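Local coordinates for protein PTHB1 (Homo sapiens, PDB 4YD8) that is a subunit of the BBSome, a coat complex thought to sort specific membrane proteins to the primary cilium, and is given here as its N-terminal seven-bladed beta-propeller, at residues D25-S37 against L83-L97. Residues are numbered along the deposited sequence; the frame is centred on the assembly and turned at random. Where two conformers were deposited one is given.
Sequences DQGCLCLANVDNS and LQVEVGKFVSGTEML
Val87 packs on Cys30, Ala32 and Val34 where two neighbouring blades of the seven-bladed beta-propeller meet. Strands 29-32 and 84-88, each the first of a four-stranded antiparallel blade, run nearly parallel (14°) and face each other through side chains. The Cys30 sulfur lies 3.7 Å from Val87 CG2, brought there by a chi1 of -176° that turns it away from the backbone N; Cys30 CB meets Val85 CG2. Ala32 CB lies against Val87 CB at 3.6 Å, and the side chains of Val34 and Val87 cross at about a right angle, touching through their CG2 methyls, with Leu99 of strand 98-102 against both. At one end Val85 N donates to Gly27 O (3.0 Å), and a water bridges Leu29 O and Val85 O. At the other, the Asn36 amide pairs with the backbone of Leu97 through two bonds: ND2 gives a nearly straight one (169°) to Leu97 O, while the selenium of Met96, a selenomethionine, lies 3.9 Å from Asn36 ND2. Replacing Asn36 with an alanine would probably cost Leu97 N its acceptor and leave Leu97 O with the water that also joins it to Val34 O. Leu97 N reaches Asn36 OD1 at 2.8 Å, on a lone pair in the carbonyl plane.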
loop_
_atom_site.group_PDB
_atom_site.type_symbol
_atom_site.label_atom_id
_atom_site.label_comp_id
_atom_site.label_asym_id
_atom_site.label_seq_id
_atom_site.Cartn_x
_atom_site.Cartn_y
_atom_site.Cartn_z
ATOM N N ASP A 25 9.428 -5.393 -3.096
ATOM C CA ASP A 25 8.214 -6.203 -3.175
ATOM C C ASP A 25 7.013 -5.331 -2.858
ATOM O O ASP A 25 7.152 -4.116 -2.692
ATOM C CB ASP A 25 8.280 -7.399 -2.219
ATOM C CG ASP A 25 7.490 -8.604 -2.717
ATOM O OD1 ASP A 25 6.561 -8.440 -3.545
ATOM O OD2 ASP A 25 7.802 -9.727 -2.269
ATOM N N GLN A 26 5.841 -5.949 -2.793
ATOM C CA GLN A 26 4.641 -5.228 -2.420
ATOM C C GLN A 26 4.891 -4.709 -1.004
ATOM O O GLN A 26 5.520 -5.383 -0.188
ATOM C CB GLN A 26 3.399 -6.131 -2.499
ATOM C CG GLN A 26 3.047 -6.898 -1.237
ATOM C CD GLN A 26 1.910 -7.910 -1.457
ATOM O OE1 GLN A 26 1.922 -8.683 -2.417
ATOM N NE2 GLN A 26 0.924 -7.893 -0.571
ATOM N N GLY A 27 4.438 -3.503 -0.720
ATOM C CA GLY A 27 4.787 -2.886 0.547
ATOM C C GLY A 27 5.825 -1.783 0.408
ATOM O O GLY A 27 5.846 -0.853 1.209
ATOM N N CYS A 28 6.679 -1.880 -0.612
ATOM C CA CYS A 28 7.824 -0.979 -0.752
ATOM C C CYS A 28 7.470 0.352 -1.417
ATOM O O CYS A 28 8.307 1.233 -1.472
ATOM C CB CYS A 28 8.932 -1.646 -1.572
ATOM S SG CYS A 28 9.811 -2.951 -0.663
ATOM N N LEU A 29 6.257 0.459 -1.952
ATOM C CA LEU A 29 5.831 1.663 -2.695
ATOM C C LEU A 29 4.712 2.411 -1.965
ATOM O O LEU A 29 3.685 1.815 -1.608
ATOM C CB LEU A 29 5.357 1.262 -4.099
ATOM C CG LEU A 29 4.754 2.401 -4.932
ATOM C CD1 LEU A 29 5.811 3.470 -5.221
ATOM C CD2 LEU A 29 4.142 1.842 -6.223
ATOM N N CYS A 30 4.897 3.709 -1.752
ATOM C CA CYS A 30 3.873 4.514 -1.129
ATOM C C CYS A 30 3.731 5.834 -1.882
ATOM O O CYS A 30 4.723 6.429 -2.297
ATOM C CB CYS A 30 4.215 4.751 0.348
ATOM S SG CYS A 30 2.957 5.652 1.252
ATOM N N LEU A 31 2.489 6.238 -2.093
ATOM C CA LEU A 31 2.175 7.515 -2.735
ATOM C C LEU A 31 1.422 8.400 -1.750
ATOM O O LEU A 31 0.280 8.101 -1.405
ATOM C CB LEU A 31 1.322 7.299 -3.987
ATOM C CG LEU A 31 1.872 7.442 -5.405
ATOM C CD1 LEU A 31 0.739 7.221 -6.418
ATOM C CD2 LEU A 31 2.532 8.813 -5.630
ATOM N N ALA A 32 2.040 9.490 -1.304
ATOM C CA ALA A 32 1.390 10.308 -0.282
ATOM C C ALA A 32 1.983 11.699 -0.191
ATOM O O ALA A 32 3.106 11.938 -0.641
ATOM C CB ALA A 32 1.505 9.616 1.105
ATOM N N ASN A 33 1.226 12.607 0.413
ATOM C CA ASN A 33 1.687 13.978 0.602
ATOM C C ASN A 33 2.555 14.029 1.853
ATOM O O ASN A 33 2.190 14.652 2.848
ATOM C CB ASN A 33 0.501 14.933 0.713
ATOM C CG ASN A 33 0.930 16.389 0.767
ATOM O OD1 ASN A 33 2.082 16.714 0.483
ATOM N ND2 ASN A 33 0.011 17.267 1.143
ATOM N N VAL A 34 3.710 13.369 1.777
ATOM C CA VAL A 34 4.508 13.040 2.962
ATOM C C VAL A 34 5.177 14.282 3.566
ATOM O O VAL A 34 5.515 14.296 4.758
ATOM C CB VAL A 34 5.580 11.947 2.618
ATOM C CG1 VAL A 34 6.649 12.499 1.675
ATOM C CG2 VAL A 34 6.209 11.364 3.896
ATOM N N ASP A 35 5.313 15.346 2.773
ATOM C CA ASP A 35 5.871 16.590 3.311
ATOM C C ASP A 35 4.798 17.617 3.644
ATOM O O ASP A 35 5.107 18.796 3.835
ATOM C CB ASP A 35 6.890 17.198 2.337
ATOM C CG ASP A 35 6.299 17.504 0.962
ATOM O OD1 ASP A 35 5.086 17.283 0.754
ATOM O OD2 ASP A 35 7.057 17.988 0.085
ATOM N N ASN A 36 3.546 17.166 3.712
ATOM C CA ASN A 36 2.436 18.020 4.105
ATOM C C ASN A 36 2.374 19.314 3.312
ATOM O O ASN A 36 2.142 20.377 3.864
ATOM C CB ASN A 36 2.531 18.303 5.599
ATOM C CG ASN A 36 2.398 17.011 6.408
ATOM O OD1 ASN A 36 1.303 16.462 6.502
ATOM N ND2 ASN A 36 3.516 16.484 6.913
ATOM N N SER A 37 2.598 19.198 2.014
ATOM C CA SER A 37 2.587 20.378 1.144
ATOM C C SER A 37 1.180 20.937 0.971
ATOM O O SER A 37 0.202 20.190 0.982
ATOM C CB SER A 37 3.178 20.028 -0.218
ATOM O OG SER A 37 2.375 19.060 -0.863
ATOM N N LEU A 83 11.119 -3.296 4.757
ATOM C CA LEU A 83 10.057 -4.266 4.491
ATOM C C LEU A 83 8.773 -3.596 4.010
ATOM O O LEU A 83 8.022 -4.173 3.235
ATOM C CB LEU A 83 9.748 -5.083 5.739
ATOM C CG LEU A 83 10.899 -5.938 6.286
ATOM C CD1 LEU A 83 10.390 -6.854 7.384
ATOM C CD2 LEU A 83 11.545 -6.724 5.159
ATOM N N GLN A 84 8.515 -2.386 4.491
ATOM C CA GLN A 84 7.278 -1.687 4.143
ATOM C C GLN A 84 7.400 -0.201 4.446
ATOM O O GLN A 84 8.136 0.185 5.354
ATOM C CB GLN A 84 6.099 -2.299 4.913
ATOM C CG GLN A 84 4.721 -1.914 4.367
ATOM C CD GLN A 84 3.595 -2.670 5.040
ATOM O OE1 GLN A 84 3.798 -3.757 5.602
ATOM N NE2 GLN A 84 2.392 -2.097 4.992
ATOM N N VAL A 85 6.700 0.630 3.673
ATOM C CA VAL A 85 6.591 2.057 3.980
ATOM C C VAL A 85 5.113 2.461 3.973
ATOM O O VAL A 85 4.329 1.963 3.150
ATOM C CB VAL A 85 7.379 2.942 2.972
ATOM C CG1 VAL A 85 8.887 2.832 3.217
ATOM C CG2 VAL A 85 7.049 2.545 1.550
ATOM N N GLU A 86 4.736 3.328 4.907
ATOM C CA GLU A 86 3.375 3.864 4.983
ATOM C C GLU A 86 3.454 5.300 5.488
ATOM O O GLU A 86 4.431 5.688 6.118
ATOM C CB GLU A 86 2.466 3.055 5.918
ATOM C CG GLU A 86 2.217 1.573 5.546
ATOM C CD GLU A 86 1.529 1.351 4.194
ATOM O OE1 GLU A 86 0.921 2.296 3.612
ATOM O OE2 GLU A 86 1.578 0.188 3.725
ATOM N N VAL A 87 2.408 6.070 5.230
ATOM C CA VAL A 87 2.380 7.477 5.604
ATOM C C VAL A 87 1.060 7.732 6.287
ATOM O O VAL A 87 0.013 7.351 5.766
ATOM C CB VAL A 87 2.539 8.395 4.365
ATOM C CG1 VAL A 87 2.275 9.866 4.745
ATOM C CG2 VAL A 87 3.929 8.204 3.739
ATOM N N GLY A 88 1.101 8.358 7.458
ATOM C CA GLY A 88 -0.096 8.543 8.241
ATOM C C GLY A 88 0.130 9.451 9.432
ATOM O O GLY A 88 1.217 10.007 9.617
ATOM N N LYS A 89 -0.898 9.587 10.256
ATOM C CA LYS A 89 -0.822 10.493 11.400
ATOM C C LYS A 89 -0.206 9.785 12.614
ATOM O O LYS A 89 -0.893 9.519 13.600
ATOM C CB LYS A 89 -2.214 11.042 11.749
ATOM C CG LYS A 89 -2.863 11.835 10.599
ATOM C CD LYS A 89 -4.325 12.136 10.894
ATOM C CE LYS A 89 -4.979 12.843 9.704
ATOM N NZ LYS A 89 -6.331 13.335 10.072
ATOM N N PHE A 90 1.093 9.519 12.529
ATOM C CA PHE A 90 1.768 8.623 13.460
ATOM C C PHE A 90 2.368 9.345 14.670
ATOM O O PHE A 90 2.983 8.703 15.528
ATOM C CB PHE A 90 2.874 7.862 12.729
ATOM C CG PHE A 90 2.395 7.049 11.562
ATOM C CD1 PHE A 90 1.215 6.308 11.642
ATOM C CD2 PHE A 90 3.124 7.021 10.385
ATOM C CE1 PHE A 90 0.777 5.542 10.555
ATOM C CE2 PHE A 90 2.694 6.250 9.285
ATOM C CZ PHE A 90 1.526 5.518 9.377
ATOM N N VAL A 91 2.205 10.672 14.745
ATOM C CA VAL A 91 2.794 11.439 15.853
ATOM C C VAL A 91 1.710 12.098 16.709
ATOM O O VAL A 91 0.815 12.770 16.196
ATOM C CB VAL A 91 3.793 12.498 15.321
ATOM C CG1 VAL A 91 4.285 13.444 16.452
ATOM C CG2 VAL A 91 4.957 11.794 14.612
ATOM N N SER A 92 1.768 11.882 18.022
ATOM C CA SER A 92 0.720 12.401 18.891
ATOM C C SER A 92 0.773 13.935 18.940
ATOM O O SER A 92 1.839 14.529 18.865
ATOM C CB SER A 92 0.841 11.814 20.297
ATOM O OG SER A 92 2.076 12.168 20.888
ATOM N N GLY A 93 -0.388 14.568 19.028
ATOM C CA GLY A 93 -0.440 16.011 19.220
ATOM C C GLY A 93 -0.448 16.784 17.904
ATOM O O GLY A 93 -0.584 18.007 17.906
ATOM N N THR A 94 -0.313 16.074 16.786
ATOM C CA THR A 94 -0.442 16.695 15.464
ATOM C C THR A 94 -1.167 15.775 14.491
ATOM O O THR A 94 -1.151 14.546 14.635
ATOM C CB THR A 94 0.938 17.072 14.866
ATOM O OG1 THR A 94 0.764 17.644 13.558
ATOM C CG2 THR A 94 1.830 15.853 14.734
ATOM N N GLU A 95 -1.807 16.363 13.488
ATOM C CA GLU A 95 -2.425 15.562 12.441
ATOM C C GLU A 95 -1.595 15.568 11.165
ATOM O O GLU A 95 -2.009 15.027 10.135
ATOM C CB GLU A 95 -3.854 16.041 12.173
ATOM C CG GLU A 95 -4.787 15.682 13.323
ATOM C CD GLU A 95 -6.253 15.760 12.956
ATOM O OE1 GLU A 95 -6.678 15.034 12.040
ATOM O OE2 GLU A 95 -6.983 16.543 13.593
HETATM N N MSE A 96 -0.403 16.147 11.233
HETATM C CA MSE A 96 0.490 16.099 10.079
HETATM C C MSE A 96 0.876 14.656 9.728
HETATM O O MSE A 96 1.003 13.789 10.602
HETATM C CB MSE A 96 1.750 16.928 10.326
HETATM C CG MSE A 96 1.523 18.419 10.239
HETATM SE SE MSE A 96 3.159 19.271 9.637
HETATM C CE MSE A 96 2.394 20.704 8.636
ATOM N N LEU A 97 1.027 14.397 8.432
ATOM C CA LEU A 97 1.444 13.072 7.986
ATOM C C LEU A 97 2.928 12.861 8.266
ATOM O O LEU A 97 3.740 13.785 8.142
ATOM C CB LEU A 97 1.160 12.872 6.488
ATOM C CG LEU A 97 -0.299 13.081 6.069
ATOM C CD1 LEU A 97 -0.470 12.958 4.540
ATOM C CD2 LEU A 97 -1.186 12.089 6.809
HETATM O O HOH W 1 1.126 2.282 0.457
HETATM O O HOH W 2 3.225 0.786 1.033
HETATM O O HOH W 3 6.313 14.384 7.464
#